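Local atomic coordinates of alginate biosynthesis protein AlgX (Pseudomonas aeruginosa, PDB entry 4KNC), a protein that takes part in the O-acetylation of the exopolysaccharide alginate and protects the polymer from degradation as it crosses the periplasm. Residues I79-P87 with F121-F131. Residues are numbered along the deposited sequence; the frame is centred on the assembly and turned at random.
Sequences IELVVVYQP and FRQAGIWTPDF
Val82 and Trp127 form a single beta bridge of parallel sense: Trp127 N donates to Leu81 O at 3.0 Å and Trp127 O receives Val83 N at 3.0 Å, while Val82 CA comes within 3.1 Å of that same Trp127 O in a CA-H...O contact. Where regular pairing stops, waters continue it, one linking Leu81 N to Gly125 O and another joining Val83 O, Tyr85 N and Pro129 O. The Trp127 indole, its CG anti to the carbonyl carbon (chi1 -68°), reaches back along the strand until NE1 donates to Glu80 OE1 at 3.0 Å; the acceptor lies in the ring plane, yet the N-H approaches OE1 from above the plane of the carboxylate. A water also donates to this oxygen, and Lys75 is a long, weak ionic partner of OE2. This is an edge of the parallel sheet of the SGNH hydrolase-like domain: 80-85 is an outermost strand paired with 293-298, and the chain coming off helix 107-123 through a Schellman turn at Gly125 runs along its other side. Val83 and Tyr85 turn toward the end of this helix, and Leu81, on the same face, meets Ile126 just beyond it. Ile126 lies beside Leu81, pointing the same way, and turns CG2 onto Val83 CG2. Val83 CG1, anti to the backbone N (chi1 160°), sits over a face of Phe121, 4.2 Å from the ring centroid. Phe121 in turn presents its edge to a face of Tyr85, CE2 touching Tyr85 CD1 at 3.6 Å in a T-shaped pair with planes 67° apart. On the opposite face of the strand, Val82 CG1 meets Pro129 CD, and Val84 CG1 touches Phe131 CZ at 3.8 Å, with helix 153-169 packed against Val84 and Phe131.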
loop_
_atom_site.group_PDB
_atom_site.type_symbol
_atom_site.label_atom_id
_atom_site.label_comp_id
_atom_site.label_asym_id
_atom_site.label_seq_id
_atom_site.Cartn_x
_atom_site.Cartn_y
_atom_site.Cartn_z
ATOM N N ILE A 79 -16.128 5.671 6.496
ATOM C CA ILE A 79 -14.890 4.928 6.749
ATOM C C ILE A 79 -13.808 5.800 7.394
ATOM O O ILE A 79 -13.425 6.839 6.850
ATOM C CB ILE A 79 -14.336 4.316 5.446
ATOM C CG1 ILE A 79 -15.445 3.580 4.694
ATOM C CG2 ILE A 79 -13.179 3.365 5.737
ATOM C CD1 ILE A 79 -15.065 3.223 3.275
ATOM N N GLU A 80 -13.328 5.375 8.563
ATOM C CA GLU A 80 -12.229 6.059 9.238
ATOM C C GLU A 80 -10.924 5.447 8.745
ATOM O O GLU A 80 -10.835 4.229 8.587
ATOM C CB GLU A 80 -12.329 5.872 10.756
ATOM C CG GLU A 80 -13.572 6.452 11.399
ATOM C CD GLU A 80 -13.460 7.946 11.636
ATOM O OE1 GLU A 80 -12.326 8.473 11.683
ATOM O OE2 GLU A 80 -14.505 8.600 11.769
ATOM N N LEU A 81 -9.909 6.277 8.528
ATOM C CA LEU A 81 -8.631 5.787 8.028
ATOM C C LEU A 81 -7.534 5.771 9.104
ATOM O O LEU A 81 -7.303 6.768 9.788
ATOM C CB LEU A 81 -8.178 6.611 6.812
ATOM C CG LEU A 81 -6.885 6.157 6.116
ATOM C CD1 LEU A 81 -7.042 4.755 5.555
ATOM C CD2 LEU A 81 -6.500 7.128 5.014
ATOM N N VAL A 82 -6.872 4.625 9.247
ATOM C CA VAL A 82 -5.706 4.498 10.105
ATOM C C VAL A 82 -4.494 4.190 9.228
ATOM O O VAL A 82 -4.534 3.248 8.433
ATOM C CB VAL A 82 -5.895 3.349 11.122
ATOM C CG1 VAL A 82 -4.606 3.079 11.890
ATOM C CG2 VAL A 82 -7.038 3.665 12.081
ATOM N N VAL A 83 -3.427 4.981 9.347
ATOM C CA VAL A 83 -2.202 4.682 8.599
ATOM C C VAL A 83 -1.111 4.113 9.515
ATOM O O VAL A 83 -0.781 4.683 10.563
ATOM C CB VAL A 83 -1.665 5.895 7.751
ATOM C CG1 VAL A 83 -0.198 5.716 7.406
ATOM C CG2 VAL A 83 -2.470 6.074 6.459
ATOM N N VAL A 84 -0.587 2.956 9.130
ATOM C CA VAL A 84 0.552 2.372 9.809
ATOM C C VAL A 84 1.800 2.697 8.999
ATOM O O VAL A 84 2.047 2.105 7.947
ATOM C CB VAL A 84 0.381 0.871 9.975
ATOM C CG1 VAL A 84 1.714 0.231 10.410
ATOM C CG2 VAL A 84 -0.739 0.592 11.009
ATOM N N TYR A 85 2.560 3.672 9.481
ATOM C CA TYR A 85 3.732 4.182 8.790
ATOM C C TYR A 85 4.938 3.465 9.380
ATOM O O TYR A 85 5.503 3.907 10.383
ATOM C CB TYR A 85 3.832 5.685 9.049
ATOM C CG TYR A 85 4.744 6.502 8.139
ATOM C CD1 TYR A 85 4.651 6.422 6.744
ATOM C CD2 TYR A 85 5.661 7.401 8.681
ATOM C CE1 TYR A 85 5.463 7.209 5.920
ATOM C CE2 TYR A 85 6.477 8.188 7.868
ATOM C CZ TYR A 85 6.376 8.082 6.496
ATOM O OH TYR A 85 7.187 8.860 5.715
ATOM N N GLN A 86 5.302 2.334 8.780
ATOM C CA GLN A 86 6.318 1.453 9.369
ATOM C C GLN A 86 7.649 2.201 9.539
ATOM O O GLN A 86 8.166 2.795 8.600
ATOM C CB GLN A 86 6.507 0.199 8.505
ATOM C CG GLN A 86 7.180 -0.967 9.250
ATOM C CD GLN A 86 7.599 -2.106 8.311
ATOM O OE1 GLN A 86 7.906 -1.877 7.136
ATOM N NE2 GLN A 86 7.603 -3.334 8.829
ATOM N N PRO A 87 8.184 2.212 10.759
ATOM C CA PRO A 87 9.414 2.978 11.000
ATOM C C PRO A 87 10.667 2.295 10.428
ATOM O O PRO A 87 10.651 1.106 10.119
ATOM C CB PRO A 87 9.481 3.057 12.527
ATOM C CG PRO A 87 8.711 1.832 13.002
ATOM C CD PRO A 87 7.596 1.667 11.999
ATOM N N PHE A 121 0.262 13.437 9.010
ATOM C CA PHE A 121 -0.807 12.458 8.833
ATOM C C PHE A 121 -2.020 12.839 9.682
ATOM O O PHE A 121 -3.152 12.870 9.176
ATOM C CB PHE A 121 -0.353 11.029 9.190
ATOM C CG PHE A 121 0.412 10.327 8.090
ATOM C CD1 PHE A 121 -0.177 10.088 6.859
ATOM C CD2 PHE A 121 1.713 9.890 8.301
ATOM C CE1 PHE A 121 0.529 9.446 5.845
ATOM C CE2 PHE A 121 2.420 9.238 7.306
ATOM C CZ PHE A 121 1.832 9.015 6.071
ATOM N N ARG A 122 -1.797 13.124 10.967
ATOM C CA ARG A 122 -2.928 13.520 11.840
ATOM C C ARG A 122 -3.648 14.764 11.345
ATOM O O ARG A 122 -4.882 14.849 11.384
ATOM C CB ARG A 122 -2.462 13.780 13.263
ATOM C CG ARG A 122 -1.874 12.582 13.897
ATOM C CD ARG A 122 -2.376 12.387 15.301
ATOM N NE ARG A 122 -1.653 11.258 15.864
ATOM C CZ ARG A 122 -0.450 11.365 16.405
ATOM N NH1 ARG A 122 0.127 12.555 16.482
ATOM N NH2 ARG A 122 0.162 10.293 16.884
ATOM N N GLN A 123 -2.870 15.728 10.866
ATOM C CA GLN A 123 -3.433 16.979 10.380
ATOM C C GLN A 123 -4.293 16.722 9.141
ATOM O O GLN A 123 -5.218 17.464 8.856
ATOM C CB GLN A 123 -2.306 17.967 10.074
ATOM C CG GLN A 123 -2.776 19.383 9.835
ATOM C CD GLN A 123 -1.633 20.331 9.507
ATOM O OE1 GLN A 123 -0.504 19.906 9.236
ATOM N NE2 GLN A 123 -1.924 21.629 9.533
ATOM N N ALA A 124 -3.986 15.660 8.399
ATOM C CA ALA A 124 -4.825 15.296 7.259
ATOM C C ALA A 124 -6.124 14.559 7.672
ATOM O O ALA A 124 -6.925 14.160 6.814
ATOM C CB ALA A 124 -4.020 14.466 6.239
ATOM N N GLY A 125 -6.343 14.393 8.977
ATOM C CA GLY A 125 -7.542 13.724 9.476
ATOM C C GLY A 125 -7.383 12.206 9.517
ATOM O O GLY A 125 -8.357 11.450 9.472
ATOM N N ILE A 126 -6.140 11.762 9.615
ATOM C CA ILE A 126 -5.832 10.340 9.597
ATOM C C ILE A 126 -5.360 9.874 10.972
ATOM O O ILE A 126 -4.469 10.471 11.567
ATOM C CB ILE A 126 -4.747 10.034 8.536
ATOM C CG1 ILE A 126 -5.278 10.371 7.135
ATOM C CG2 ILE A 126 -4.271 8.564 8.656
ATOM C CD1 ILE A 126 -4.268 10.145 6.001
ATOM N N TRP A 127 -5.967 8.807 11.477
ATOM C CA TRP A 127 -5.557 8.229 12.743
ATOM C C TRP A 127 -4.223 7.544 12.536
ATOM O O TRP A 127 -4.107 6.674 11.672
ATOM C CB TRP A 127 -6.600 7.217 13.224
ATOM C CG TRP A 127 -7.911 7.865 13.610
ATOM C CD1 TRP A 127 -9.009 8.034 12.812
ATOM C CD2 TRP A 127 -8.245 8.446 14.881
ATOM N NE1 TRP A 127 -10.006 8.672 13.510
ATOM C CE2 TRP A 127 -9.563 8.946 14.776
ATOM C CE3 TRP A 127 -7.559 8.598 16.088
ATOM C CZ2 TRP A 127 -10.214 9.577 15.839
ATOM C CZ3 TRP A 127 -8.210 9.234 17.150
ATOM C CH2 TRP A 127 -9.524 9.711 17.013
ATOM N N THR A 128 -3.220 7.920 13.326
ATOM C CA THR A 128 -1.869 7.451 13.052
ATOM C C THR A 128 -1.099 6.998 14.284
ATOM O O THR A 128 -0.607 7.827 15.039
ATOM C CB THR A 128 -1.061 8.542 12.369
ATOM O OG1 THR A 128 -1.876 9.157 11.364
ATOM C CG2 THR A 128 0.193 7.937 11.748
ATOM N N PRO A 129 -0.982 5.676 14.479
ATOM C CA PRO A 129 -0.238 5.189 15.643
ATOM C C PRO A 129 1.187 5.728 15.669
ATOM O O PRO A 129 1.847 5.886 14.621
ATOM C CB PRO A 129 -0.241 3.672 15.442
ATOM C CG PRO A 129 -1.488 3.416 14.666
ATOM C CD PRO A 129 -1.627 4.579 13.735
ATOM N N ASP A 130 1.649 6.029 16.874
ATOM C CA ASP A 130 2.993 6.556 17.080
ATOM C C ASP A 130 3.892 5.438 17.580
ATOM O O ASP A 130 3.726 4.966 18.705
ATOM C CB ASP A 130 2.921 7.679 18.120
ATOM C CG ASP A 130 4.268 8.306 18.408
ATOM O OD1 ASP A 130 5.293 7.814 17.903
ATOM O OD2 ASP A 130 4.292 9.303 19.156
ATOM N N PHE A 131 4.853 5.027 16.756
ATOM C CA PHE A 131 5.734 3.909 17.088
ATOM C C PHE A 131 7.011 4.357 17.788
ATOM O O PHE A 131 7.852 3.525 18.124
ATOM C CB PHE A 131 6.091 3.079 15.826
ATOM C CG PHE A 131 4.886 2.472 15.150
ATOM C CD1 PHE A 131 4.100 1.536 15.817
ATOM C CD2 PHE A 131 4.518 2.859 13.864
ATOM C CE1 PHE A 131 2.974 0.975 15.208
ATOM C CE2 PHE A 131 3.392 2.311 13.256
ATOM C CZ PHE A 131 2.625 1.359 13.926
HETATM O O HOH W 1 -11.214 10.707 10.986
HETATM O O HOH W 2 -10.094 8.982 8.998
HETATM O O HOH W 3 1.491 4.908 11.927
#